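Local coordinates for tudor domain-containing protein 1 (Homo sapiens, PDB 5M9N) that probably represses transposable elements through the piRNA pathway during spermatogenesis, using Tudor domains that recognise methylated arginines on Piwi proteins, at residues A[29-40]-A[50-58]; A[164-172]-A[204-213]. All coordinates share one frame; numbering follows the deposited sequence.

Interaction 1: A[29-40]-A[50-58]; sequences LTLNVGDEFCGV and FFCQQLQSG
Q54 lays its CG over one face of the F37 ring, 4.1 Å from the ring centroid and 22° off the normal, a CH-pi contact set toward the rim. A chi1 of 61° sets F37 CG between its backbone N and carbonyl carbon and so turns the ring to the glutamine. Beyond CG the extended glutamine chain ends against two leucines, L29 CD2 lying 3.8 Å from Q54 OE1 and L31 CD1 packing against Q54 NE2. Beneath these side chains the backbones pair as the antiparallel hairpin of strands 36-44 and 49-54, part of the SN-like barrel that accompanies the Tudor core in an extended Tudor domain. V40 and Q53 form its hydrogen-bonded pair, V40 N to Q53 O and Q53 N to V40 O both measuring 2.9 Å. At the non-hydrogen-bonded pair G39 and Q54, the G39 CA comes within 3.0 Å of Q53 O. Further out, L55 N donates to C38 O over 3.0 Å, nearly straight (N-H...O 171°), and a water donates to both C38 O and Q56 OE1. Q54 O accepts from both S57 N and S57 OG, which ties S57 back to Q54. Q53 NE2 reaches D119 O, while I146 backs L29, L31 and F37.

Interaction 2: A[164-172]-A[204-213]; sequences AICLMKKLV and VSKVLLDAGF
L167 sends its CG away from the backbone N (chi1 176°), while F213 turns its ring back beside its own N (chi1 -55°), and the two meet with L167 CD2 in the plane of the ring at its edge, 3.6 Å from F213 CE2. They sit at one end of an apolar helix pair on the SN-like part of the extended Tudor domain, F213 just beyond the second helix: the axes of 164-172 and 204-210 run roughly antiparallel, 142° between their directions, 10.6 Å apart at closest approach, with no hydrogen bond between the segments. The same L167 CD2 also touches L208 CD2 at 3.7 Å, A211 CB at 4.0 Å and, at longest range, V207 CG1. A turn further on, L171 and V207 lie alongside one another, pointing opposite ways, L171 CD1 3.9 Å from V207 CG1. V204 divides its branches, CG1 meeting M168 CG and L171 CD1, CG2 meeting V172 CG1. V204 also touches L150 and L193 of the sheet, which places the pair against the barrel strands. The chain leaves the second helix through G212, whose positive phi turns F213 back toward the first. There A164 CA sits over one face of the F213 ring, 4.2 Å from its centroid, and A211 O lies above the opposite face.

In the fold
From the N terminus, interaction 1 closes first, a hairpin with nine residues between its segments. The chain then passes through helix 58-73 and the five-stranded Tudor sheet before strand 146-150 returns to pair with strand 49-54. Interaction 2 closes later, bringing 204-213 back to 164-172 across 31 residues that include strands 177-184 and 189-195. The two loops thus follow one another and neither nest nor cross. Strand 177-184 pairs with strand 36-44, tying the later loop to the earlier hairpin in one mixed sheet. The centres of interactions 1 and 2 lie about 20 Å apart, yet F50 CD1 touches M168 CE at 3.8 Å, joining hairpin to helix.

Interaction 1: A[29-40]-A[50-58]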
ATOM      1  N   LEU A  29      10.945   1.534   1.975  1.00 50.36           N
ATOM      2  CA  LEU A  29      11.170   2.799   2.632  1.00 51.37           C
ATOM      3  C   LEU A  29      11.773   2.535   4.016  1.00 52.22           C
ATOM      4  O   LEU A  29      11.310   1.679   4.762  1.00 51.90           O
ATOM      5  CB  LEU A  29       9.875   3.603   2.740  1.00 50.91           C
ATOM      6  CG  LEU A  29       9.359   4.119   1.404  1.00 49.84           C
ATOM      7  CD1 LEU A  29       7.875   4.416   1.473  1.00 49.60           C
ATOM      8  CD2 LEU A  29      10.110   5.372   0.955  1.00 51.84           C
ATOM      9  N   THR A  30      12.876   3.222   4.286  1.00 54.47           N
ATOM     10  CA  THR A  30      13.490   3.273   5.596  1.00 53.79           C
ATOM     11  C   THR A  30      12.559   4.187   6.362  1.00 52.20           C
ATOM     12  O   THR A  30      12.345   5.359   5.962  1.00 52.67           O
ATOM     13  CB  THR A  30      14.918   3.885   5.557  1.00 56.35           C
ATOM     14  OG1 THR A  30      15.803   3.021   4.832  1.00 56.73           O
ATOM     15  CG2 THR A  30      15.490   4.121   6.982  1.00 57.29           C
ATOM     16  N   LEU A  31      11.963   3.621   7.404  1.00 48.20           N
ATOM     17  CA  LEU A  31      11.156   4.341   8.354  1.00 45.69           C
ATOM     18  C   LEU A  31      11.764   4.022   9.699  1.00 44.01           C
ATOM     19  O   LEU A  31      11.648   2.901  10.188  1.00 45.90           O
ATOM     20  CB  LEU A  31       9.709   3.894   8.280  1.00 44.94           C
ATOM     21  CG  LEU A  31       8.801   4.942   7.650  1.00 46.15           C
ATOM     22  CD1 LEU A  31       9.243   5.324   6.255  1.00 45.73           C
ATOM     23  CD2 LEU A  31       7.372   4.428   7.674  1.00 45.97           C
ATOM     24  N   ASN A  32      12.511   4.966  10.232  1.00 42.66           N
ATOM     25  CA  ASN A  32      13.099   4.814  11.563  1.00 42.39           C
ATOM     26  C   ASN A  32      12.067   5.172  12.629  1.00 39.65           C
ATOM     27  O   ASN A  32      11.170   6.015  12.387  1.00 37.09           O
ATOM     28  CB  ASN A  32      14.344   5.689  11.696  1.00 44.82           C
ATOM     29  CG  ASN A  32      15.441   5.294  10.712  1.00 47.35           C
ATOM     30  OD1 ASN A  32      16.001   6.145  10.030  1.00 49.61           O
ATOM     31  ND2 ASN A  32      15.724   4.003  10.609  1.00 47.97           N
ATOM     32  N   VAL A  33      12.199   4.540  13.802  1.00 38.02           N
ATOM     33  CA  VAL A  33      11.357   4.888  14.935  1.00 37.57           C
ATOM     34  C   VAL A  33      11.586   6.404  15.192  1.00 37.41           C
ATOM     35  O   VAL A  33      12.698   6.902  15.079  1.00 37.01           O
ATOM     36  CB  VAL A  33      11.674   4.068  16.236  1.00 38.44           C
ATOM     37  CG1 VAL A  33      10.787   4.548  17.379  1.00 38.46           C
ATOM     38  CG2 VAL A  33      11.487   2.560  16.029  1.00 38.33           C
ATOM     39  N   GLY A  34      10.529   7.126  15.500  1.00 37.34           N
ATOM     40  CA  GLY A  34      10.639   8.575  15.666  1.00 38.33           C
ATOM     41  C   GLY A  34      10.513   9.379  14.382  1.00 38.58           C
ATOM     42  O   GLY A  34      10.286  10.566  14.459  1.00 39.62           O
ATOM     43  N   ASP A  35      10.604   8.762  13.196  1.00 38.41           N
ATOM     44  CA  ASP A  35      10.302   9.505  11.971  1.00 38.67           C
ATOM     45  C   ASP A  35       8.873   9.970  12.010  1.00 37.91           C
ATOM     46  O   ASP A  35       7.982   9.226  12.432  1.00 36.24           O
ATOM     47  CB  ASP A  35      10.491   8.678  10.701  1.00 38.85           C
ATOM     48  CG  ASP A  35      11.945   8.396  10.403  1.00 40.60           C
ATOM     49  OD1 ASP A  35      12.837   8.778  11.183  1.00 43.07           O
ATOM     50  OD2 ASP A  35      12.201   7.750   9.389  1.00 42.34           O
ATOM     51  N   GLU A  36       8.674  11.217  11.591  1.00 37.56           N
ATOM     52  CA  GLU A  36       7.365  11.717  11.285  1.00 38.18           C
ATOM     53  C   GLU A  36       7.373  12.085   9.807  1.00 37.41           C
ATOM     54  O   GLU A  36       8.408  12.519   9.255  1.00 38.43           O
ATOM     55  CB  GLU A  36       7.021  12.945  12.100  1.00 40.06           C
ATOM     56  CG  GLU A  36       7.004  12.758  13.582  1.00 42.16           C
ATOM     57  CD  GLU A  36       6.571  14.037  14.297  1.00 44.52           C
ATOM     58  OE1 GLU A  36       7.235  15.075  14.108  1.00 45.65           O
ATOM     59  OE2 GLU A  36       5.571  13.989  15.029  1.00 45.85           O
ATOM     60  N   PHE A  37       6.257  11.903   9.128  1.00 35.87           N
ATOM     61  CA  PHE A  37       6.163  12.437   7.760  1.00 35.18           C
ATOM     62  C   PHE A  37       4.746  12.835   7.513  1.00 34.53           C
ATOM     63  O   PHE A  37       3.823  12.310   8.173  1.00 33.03           O
ATOM     64  CB  PHE A  37       6.661  11.438   6.731  1.00 34.57           C
ATOM     65  CG  PHE A  37       5.874  10.168   6.703  1.00 34.60           C
ATOM     66  CD1 PHE A  37       4.714  10.051   5.932  1.00 33.50           C
ATOM     67  CD2 PHE A  37       6.317   9.056   7.426  1.00 34.81           C
ATOM     68  CE1 PHE A  37       4.024   8.855   5.876  1.00 33.71           C
ATOM     69  CE2 PHE A  37       5.630   7.852   7.367  1.00 33.97           C
ATOM     70  CZ  PHE A  37       4.494   7.742   6.588  1.00 33.62           C
ATOM     71  N   CYS A  38       4.567  13.747   6.559  1.00 34.73           N
ATOM     72  CA  CYS A  38       3.214  14.122   6.121  1.00 35.94           C
ATOM     73  C   CYS A  38       2.844  13.070   5.106  1.00 33.33           C
ATOM     74  O   CYS A  38       3.587  12.859   4.169  1.00 31.78           O
ATOM     75  CB  CYS A  38       3.128  15.528   5.486  1.00 38.19           C
ATOM     76  SG  CYS A  38       3.329  16.798   6.762  1.00 46.28           S
ATOM     77  N   GLY A  39       1.694  12.427   5.306  1.00 32.49           N
ATOM     78  CA  GLY A  39       1.193  11.499   4.325  1.00 32.15           C
ATOM     79  C   GLY A  39      -0.293  11.402   4.227  1.00 32.07           C
ATOM     80  O   GLY A  39      -1.028  12.144   4.876  1.00 32.16           O
ATOM     81  N   VAL A  40      -0.726  10.393   3.463  1.00 31.33           N
ATOM     82  CA  VAL A  40      -2.125  10.129   3.233  1.00 31.39           C
ATOM     83  C   VAL A  40      -2.383   8.674   3.575  1.00 30.87           C
ATOM     84  O   VAL A  40      -1.486   7.838   3.369  1.00 29.74           O
ATOM     85  CB  VAL A  40      -2.556  10.469   1.785  1.00 32.39           C
ATOM     86  CG1 VAL A  40      -2.328  11.964   1.505  1.00 33.36           C
ATOM     87  CG2 VAL A  40      -1.827   9.640   0.748  1.00 32.31           C
ATOM     88  N   PHE A  50      -3.553  -1.213   7.587  1.00 27.73           N
ATOM     89  CA  PHE A  50      -3.791  -0.086   6.705  1.00 26.39           C
ATOM     90  C   PHE A  50      -2.482   0.373   6.098  1.00 25.45           C
ATOM     91  O   PHE A  50      -1.441  -0.115   6.495  1.00 24.96           O
ATOM     92  CB  PHE A  50      -4.592   1.021   7.386  1.00 26.51           C
ATOM     93  CG  PHE A  50      -3.834   1.801   8.437  1.00 26.47           C
ATOM     94  CD1 PHE A  50      -3.805   1.378   9.753  1.00 26.77           C
ATOM     95  CD2 PHE A  50      -3.192   2.982   8.110  1.00 26.31           C
ATOM     96  CE1 PHE A  50      -3.117   2.071  10.746  1.00 26.98           C
ATOM     97  CE2 PHE A  50      -2.504   3.677   9.075  1.00 26.52           C
ATOM     98  CZ  PHE A  50      -2.482   3.251  10.394  1.00 27.03           C
ATOM     99  N   PHE A  51      -2.562   1.307   5.129  1.00 24.94           N
ATOM    100  CA  PHE A  51      -1.420   1.719   4.318  1.00 24.53           C
ATOM    101  C   PHE A  51      -1.381   3.209   4.165  1.00 25.42           C
ATOM    102  O   PHE A  51      -2.406   3.791   3.881  1.00 25.42           O
ATOM    103  CB  PHE A  51      -1.519   1.162   2.922  1.00 24.07           C
ATOM    104  CG  PHE A  51      -1.350  -0.317   2.883  1.00 23.58           C
ATOM    105  CD1 PHE A  51      -2.422  -1.127   3.018  1.00 23.55           C
ATOM    106  CD2 PHE A  51      -0.121  -0.841   2.765  1.00 23.56           C
ATOM    107  CE1 PHE A  51      -2.264  -2.523   2.980  1.00 23.49           C
ATOM    108  CE2 PHE A  51       0.072  -2.220   2.698  1.00 23.54           C
ATOM    109  CZ  PHE A  51      -1.001  -3.051   2.788  1.00 23.35           C
ATOM    110  N   CYS A  52      -0.195   3.765   4.278  1.00 26.16           N
ATOM    111  CA  CYS A  52      -0.010   5.220   4.135  1.00 27.25           C
ATOM    112  C   CYS A  52       0.960   5.378   2.984  1.00 27.25           C
ATOM    113  O   CYS A  52       1.744   4.474   2.677  1.00 26.08           O
ATOM    114  CB  CYS A  52       0.616   5.789   5.433  1.00 27.65           C
ATOM    115  SG  CYS A  52      -0.544   5.732   6.801  1.00 29.42           S
ATOM    116  N   GLN A  53       0.879   6.525   2.325  1.00 27.71           N
ATOM    117  CA  GLN A  53       1.916   6.973   1.446  1.00 28.56           C
ATOM    118  C   GLN A  53       2.411   8.354   1.922  1.00 30.06           C
ATOM    119  O   GLN A  53       1.645   9.128   2.473  1.00 29.80           O
ATOM    120  CB  GLN A  53       1.371   7.155   0.028  1.00 28.81           C
ATOM    121  CG  GLN A  53       0.728   5.959  -0.635  1.00 28.59           C
ATOM    122  CD  GLN A  53      -0.050   6.340  -1.876  1.00 29.44           C
ATOM    123  OE1 GLN A  53      -0.851   7.277  -1.848  1.00 30.70           O
ATOM    124  NE2 GLN A  53       0.203   5.651  -2.985  1.00 29.09           N
ATOM    125  N   GLN A  54       3.672   8.619   1.630  1.00 31.69           N
ATOM    126  CA  GLN A  54       4.305   9.853   1.887  1.00 34.94           C
ATOM    127  C   GLN A  54       3.775  10.834   0.871  1.00 35.95           C
ATOM    128  O   GLN A  54       3.754  10.552  -0.327  1.00 36.06           O
ATOM    129  CB  GLN A  54       5.805   9.703   1.763  1.00 36.49           C
ATOM    130  CG  GLN A  54       6.381   8.743   2.780  1.00 38.13           C
ATOM    131  CD  GLN A  54       7.850   8.476   2.556  1.00 40.98           C
ATOM    132  OE1 GLN A  54       8.377   8.708   1.472  1.00 44.55           O
ATOM    133  NE2 GLN A  54       8.525   7.992   3.583  1.00 43.18           N
ATOM    134  N   LEU A  55       3.347  11.990   1.326  1.00 38.06           N
ATOM    135  CA  LEU A  55       2.818  12.984   0.399  1.00 41.11           C
ATOM    136  C   LEU A  55       3.866  13.313  -0.674  1.00 43.10           C
ATOM    137  O   LEU A  55       3.534  13.442  -1.848  1.00 45.56           O
ATOM    138  CB  LEU A  55       2.350  14.209   1.164  1.00 42.60           C
ATOM    139  CG  LEU A  55       1.791  15.357   0.334  1.00 45.10           C
ATOM    140  CD1 LEU A  55       0.753  14.946  -0.717  1.00 45.32           C
ATOM    141  CD2 LEU A  55       1.232  16.402   1.287  1.00 44.90           C
ATOM    142  N   GLN A  56       5.140  13.336  -0.314  1.00 46.85           N
ATOM    143  CA  GLN A  56       6.201  13.694  -1.269  1.00 52.35           C
ATOM    144  C   GLN A  56       6.391  12.685  -2.427  1.00 54.13           C
ATOM    145  O   GLN A  56       7.214  12.929  -3.311  1.00 58.39           O
ATOM    146  CB  GLN A  56       7.546  13.973  -0.542  1.00 54.48           C
ATOM    147  CG  GLN A  56       7.746  15.410  -0.052  1.00 58.41           C
ATOM    148  CD  GLN A  56       7.543  15.583   1.446  1.00 60.16           C
ATOM    149  OE1 GLN A  56       6.419  15.481   1.921  1.00 63.81           O
ATOM    150  NE2 GLN A  56       8.628  15.869   2.195  1.00 61.30           N
ATOM    151  N   SER A  57       5.601  11.597  -2.421  1.00 52.73           N
ATOM    152  CA  SER A  57       5.549  10.549  -3.453  1.00 49.50           C
ATOM    153  C   SER A  57       4.746  10.820  -4.716  1.00 49.58           C
ATOM    154  O   SER A  57       4.826  10.006  -5.666  1.00 50.27           O
ATOM    155  CB  SER A  57       4.921   9.238  -2.844  1.00 47.32           C
ATOM    156  OG  SER A  57       3.468   9.271  -2.781  1.00 44.40           O
ATOM    157  N   GLY A  58       3.925  11.862  -4.739  1.00 47.08           N
ATOM    158  CA  GLY A  58       3.013  12.098  -5.851  1.00 47.29           C
ATOM    159  C   GLY A  58       3.703  12.143  -7.210  1.00 49.21           C
ATOM    160  O   GLY A  58       3.241  11.512  -8.188  1.00 47.26           O
TER
HETATM  161  O   HOH W   1       6.283  12.828   3.044  1.00 43.42           O

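Interaction 2: A[164-172]-A[204-213]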
ATOM      1  N   ALA A 164     -16.325   1.172  13.354  1.00 52.36           N
ATOM      2  CA  ALA A 164     -15.064   1.755  13.822  1.00 49.87           C
ATOM      3  C   ALA A 164     -14.233   2.147  12.612  1.00 47.99           C
ATOM      4  O   ALA A 164     -13.656   3.219  12.555  1.00 44.45           O
ATOM      5  CB  ALA A 164     -14.286   0.780  14.686  1.00 49.91           C
ATOM      6  N   ILE A 165     -14.188   1.236  11.650  1.00 46.62           N
ATOM      7  CA  ILE A 165     -13.472   1.431  10.393  1.00 45.43           C
ATOM      8  C   ILE A 165     -13.990   2.642   9.573  1.00 45.54           C
ATOM      9  O   ILE A 165     -13.203   3.407   9.019  1.00 42.89           O
ATOM     10  CB  ILE A 165     -13.534   0.119   9.602  1.00 44.74           C
ATOM     11  CG1 ILE A 165     -12.719  -0.968  10.339  1.00 44.08           C
ATOM     12  CG2 ILE A 165     -13.024   0.302   8.185  1.00 45.08           C
ATOM     13  CD1 ILE A 165     -13.223  -2.380  10.045  1.00 44.50           C
ATOM     14  N   CYS A 166     -15.307   2.770   9.510  1.00 46.53           N
ATOM     15  CA  CYS A 166     -15.982   3.920   8.920  1.00 49.03           C
ATOM     16  C   CYS A 166     -15.514   5.228   9.542  1.00 46.83           C
ATOM     17  O   CYS A 166     -15.150   6.156   8.857  1.00 46.74           O
ATOM     18  CB  CYS A 166     -17.480   3.780   9.125  1.00 51.72           C
ATOM     19  SG  CYS A 166     -18.436   5.019   8.259  1.00 58.48           S
ATOM     20  N   LEU A 167     -15.534   5.268  10.866  1.00 45.93           N
ATOM     21  CA  LEU A 167     -15.091   6.403  11.609  1.00 44.64           C
ATOM     22  C   LEU A 167     -13.639   6.740  11.342  1.00 42.90           C
ATOM     23  O   LEU A 167     -13.316   7.901  11.140  1.00 42.25           O
ATOM     24  CB  LEU A 167     -15.278   6.167  13.102  1.00 45.37           C
ATOM     25  CG  LEU A 167     -14.748   7.303  13.990  1.00 45.31           C
ATOM     26  CD1 LEU A 167     -15.474   8.630  13.720  1.00 46.38           C
ATOM     27  CD2 LEU A 167     -14.844   6.934  15.444  1.00 46.02           C
ATOM     28  N   MET A 168     -12.755   5.745  11.378  1.00 40.16           N
ATOM     29  CA  MET A 168     -11.359   5.958  11.008  1.00 39.00           C
ATOM     30  C   MET A 168     -11.219   6.566   9.606  1.00 39.43           C
ATOM     31  O   MET A 168     -10.421   7.496   9.419  1.00 39.92           O
ATOM     32  CB  MET A 168     -10.539   4.655  11.084  1.00 37.35           C
ATOM     33  CG  MET A 168      -9.074   4.867  10.754  1.00 36.13           C
ATOM     34  SD  MET A 168      -8.052   3.373  10.919  1.00 34.06           S
ATOM     35  CE  MET A 168      -6.515   3.941  10.192  1.00 33.20           C
ATOM     36  N   LYS A 169     -11.954   6.015   8.638  1.00 40.07           N
ATOM     37  CA  LYS A 169     -11.953   6.491   7.263  1.00 41.86           C
ATOM     38  C   LYS A 169     -12.352   7.973   7.192  1.00 42.99           C
ATOM     39  O   LYS A 169     -11.762   8.733   6.418  1.00 41.96           O
ATOM     40  CB  LYS A 169     -12.914   5.675   6.382  1.00 43.91           C
ATOM     41  CG  LYS A 169     -12.444   4.279   6.053  1.00 44.77           C
ATOM     42  CD  LYS A 169     -13.652   3.443   5.659  1.00 48.13           C
ATOM     43  CE  LYS A 169     -13.277   2.062   5.159  1.00 49.79           C
ATOM     44  NZ  LYS A 169     -12.398   2.166   3.976  1.00 51.01           N
ATOM     45  N   LYS A 170     -13.341   8.337   8.007  1.00 44.44           N
ATOM     46  CA  LYS A 170     -13.887   9.704   8.100  1.00 46.09           C
ATOM     47  C   LYS A 170     -12.852  10.654   8.704  1.00 45.60           C
ATOM     48  O   LYS A 170     -12.705  11.773   8.250  1.00 46.01           O
ATOM     49  CB  LYS A 170     -15.160   9.650   8.967  1.00 49.27           C
ATOM     50  CG  LYS A 170     -15.988  10.927   9.152  1.00 53.60           C
ATOM     51  CD  LYS A 170     -17.281  10.592   9.922  1.00 56.15           C
ATOM     52  CE  LYS A 170     -18.416  11.626   9.770  1.00 58.76           C
ATOM     53  NZ  LYS A 170     -18.317  12.819  10.655  1.00 59.90           N
ATOM     54  N   LEU A 171     -12.101  10.217   9.711  1.00 43.85           N
ATOM     55  CA  LEU A 171     -11.071  11.086  10.289  1.00 42.92           C
ATOM     56  C   LEU A 171      -9.889  11.392   9.351  1.00 41.31           C
ATOM     57  O   LEU A 171      -9.222  12.375   9.540  1.00 39.98           O
ATOM     58  CB  LEU A 171     -10.559  10.520  11.614  1.00 42.49           C
ATOM     59  CG  LEU A 171     -11.593  10.301  12.710  1.00 43.25           C
ATOM     60  CD1 LEU A 171     -11.173   9.180  13.653  1.00 43.05           C
ATOM     61  CD2 LEU A 171     -11.904  11.584  13.478  1.00 44.68           C
ATOM     62  N   VAL A 172      -9.598  10.532   8.386  1.00 40.42           N
ATOM     63  CA  VAL A 172      -8.392  10.662   7.557  1.00 40.76           C
ATOM     64  C   VAL A 172      -8.638  10.888   6.078  1.00 42.28           C
ATOM     65  O   VAL A 172      -7.680  11.117   5.335  1.00 41.77           O
ATOM     66  CB  VAL A 172      -7.433   9.428   7.700  1.00 39.74           C
ATOM     67  CG1 VAL A 172      -7.048   9.235   9.164  1.00 39.75           C
ATOM     68  CG2 VAL A 172      -8.050   8.160   7.124  1.00 38.54           C
ATOM     69  N   VAL A 204      -5.843   9.866  15.899  1.00 42.08           N
ATOM     70  CA  VAL A 204      -6.859   8.964  15.433  1.00 41.48           C
ATOM     71  C   VAL A 204      -7.120   7.947  16.544  1.00 41.48           C
ATOM     72  O   VAL A 204      -8.260   7.623  16.779  1.00 40.78           O
ATOM     73  CB  VAL A 204      -6.498   8.309  14.071  1.00 40.93           C
ATOM     74  CG1 VAL A 204      -7.528   7.259  13.657  1.00 40.91           C
ATOM     75  CG2 VAL A 204      -6.400   9.384  12.989  1.00 40.75           C
ATOM     76  N   SER A 205      -6.056   7.460  17.203  1.00 42.15           N
ATOM     77  CA  SER A 205      -6.157   6.545  18.356  1.00 42.66           C
ATOM     78  C   SER A 205      -7.117   7.093  19.430  1.00 42.97           C
ATOM     79  O   SER A 205      -8.023   6.403  19.837  1.00 43.13           O
ATOM     80  CB  SER A 205      -4.766   6.301  18.981  1.00 43.53           C
ATOM     81  OG  SER A 205      -3.883   5.571  18.113  1.00 44.37           O
ATOM     82  N   LYS A 206      -6.914   8.336  19.846  1.00 43.02           N
ATOM     83  CA  LYS A 206      -7.704   8.973  20.960  1.00 44.80           C
ATOM     84  C   LYS A 206      -9.200   9.055  20.631  1.00 44.56           C
ATOM     85  O   LYS A 206     -10.032   8.722  21.463  1.00 44.82           O
ATOM     86  CB  LYS A 206      -7.148  10.381  21.345  1.00 45.54           C
ATOM     87  CG  LYS A 206      -7.878  11.104  22.512  1.00 47.37           C
ATOM     88  CD  LYS A 206      -8.143  10.207  23.732  1.00 48.81           C
ATOM     89  CE  LYS A 206      -8.363  10.955  25.059  1.00 50.40           C
ATOM     90  NZ  LYS A 206      -9.136  12.227  24.926  1.00 50.96           N
ATOM     91  N   VAL A 207      -9.527   9.429  19.401  1.00 44.43           N
ATOM     92  CA  VAL A 207     -10.927   9.531  18.994  1.00 46.28           C
ATOM     93  C   VAL A 207     -11.619   8.154  19.039  1.00 47.95           C
ATOM     94  O   VAL A 207     -12.754   8.042  19.490  1.00 50.17           O
ATOM     95  CB  VAL A 207     -11.081  10.121  17.580  1.00 45.49           C
ATOM     96  CG1 VAL A 207     -12.548  10.100  17.150  1.00 46.53           C
ATOM     97  CG2 VAL A 207     -10.535  11.539  17.498  1.00 45.78           C
ATOM     98  N   LEU A 208     -10.936   7.111  18.564  1.00 48.62           N
ATOM     99  CA  LEU A 208     -11.480   5.751  18.625  1.00 49.24           C
ATOM    100  C   LEU A 208     -11.689   5.227  20.071  1.00 50.46           C
ATOM    101  O   LEU A 208     -12.680   4.526  20.344  1.00 53.41           O
ATOM    102  CB  LEU A 208     -10.594   4.773  17.829  1.00 48.82           C
ATOM    103  CG  LEU A 208     -10.545   4.950  16.310  1.00 48.50           C
ATOM    104  CD1 LEU A 208      -9.503   4.014  15.710  1.00 48.46           C
ATOM    105  CD2 LEU A 208     -11.907   4.678  15.664  1.00 48.96           C
ATOM    106  N   LEU A 209     -10.741   5.523  20.960  1.00 49.61           N
ATOM    107  CA  LEU A 209     -10.889   5.301  22.397  1.00 51.01           C
ATOM    108  C   LEU A 209     -12.063   6.101  22.978  1.00 53.50           C
ATOM    109  O   LEU A 209     -12.894   5.539  23.683  1.00 54.05           O
ATOM    110  CB  LEU A 209      -9.598   5.669  23.136  1.00 51.30           C
ATOM    111  CG  LEU A 209      -8.410   4.738  22.847  1.00 51.21           C
ATOM    112  CD1 LEU A 209      -7.057   5.424  22.964  1.00 50.51           C
ATOM    113  CD2 LEU A 209      -8.460   3.526  23.755  1.00 51.54           C
ATOM    114  N   ASP A 210     -12.154   7.394  22.647  1.00 53.82           N
ATOM    115  CA  ASP A 210     -13.254   8.229  23.155  1.00 56.38           C
ATOM    116  C   ASP A 210     -14.620   7.777  22.660  1.00 57.17           C
ATOM    117  O   ASP A 210     -15.597   7.870  23.395  1.00 58.22           O
ATOM    118  CB  ASP A 210     -13.032   9.709  22.820  1.00 56.87           C
ATOM    119  CG  ASP A 210     -11.880  10.320  23.594  1.00 57.99           C
ATOM    120  OD1 ASP A 210     -11.319   9.682  24.504  1.00 58.71           O
ATOM    121  OD2 ASP A 210     -11.519  11.471  23.304  1.00 60.30           O
ATOM    122  N   ALA A 211     -14.686   7.258  21.439  1.00 57.02           N
ATOM    123  CA  ALA A 211     -15.955   6.819  20.841  1.00 57.52           C
ATOM    124  C   ALA A 211     -16.420   5.420  21.256  1.00 58.76           C
ATOM    125  O   ALA A 211     -17.475   4.966  20.800  1.00 60.73           O
ATOM    126  CB  ALA A 211     -15.874   6.893  19.327  1.00 56.74           C
ATOM    127  N   GLY A 212     -15.646   4.722  22.086  1.00 57.62           N
ATOM    128  CA  GLY A 212     -16.012   3.385  22.538  1.00 56.58           C
ATOM    129  C   GLY A 212     -15.267   2.280  21.810  1.00 54.85           C
ATOM    130  O   GLY A 212     -14.899   1.290  22.429  1.00 55.41           O
ATOM    131  N   PHE A 213     -15.003   2.478  20.517  1.00 53.16           N
ATOM    132  CA  PHE A 213     -14.610   1.402  19.610  1.00 51.58           C
ATOM    133  C   PHE A 213     -13.278   0.761  19.995  1.00 50.18           C
ATOM    134  O   PHE A 213     -13.072  -0.436  19.750  1.00 48.06           O
ATOM    135  CB  PHE A 213     -14.548   1.889  18.154  1.00 52.10           C
ATOM    136  CG  PHE A 213     -15.831   2.530  17.661  1.00 53.13           C
ATOM    137  CD1 PHE A 213     -17.048   1.859  17.751  1.00 54.07           C
ATOM    138  CD2 PHE A 213     -15.829   3.817  17.126  1.00 53.99           C
ATOM    139  CE1 PHE A 213     -18.227   2.449  17.305  1.00 55.05           C
ATOM    140  CE2 PHE A 213     -17.007   4.407  16.688  1.00 53.78           C
ATOM    141  CZ  PHE A 213     -18.202   3.726  16.772  1.00 54.21           C
TER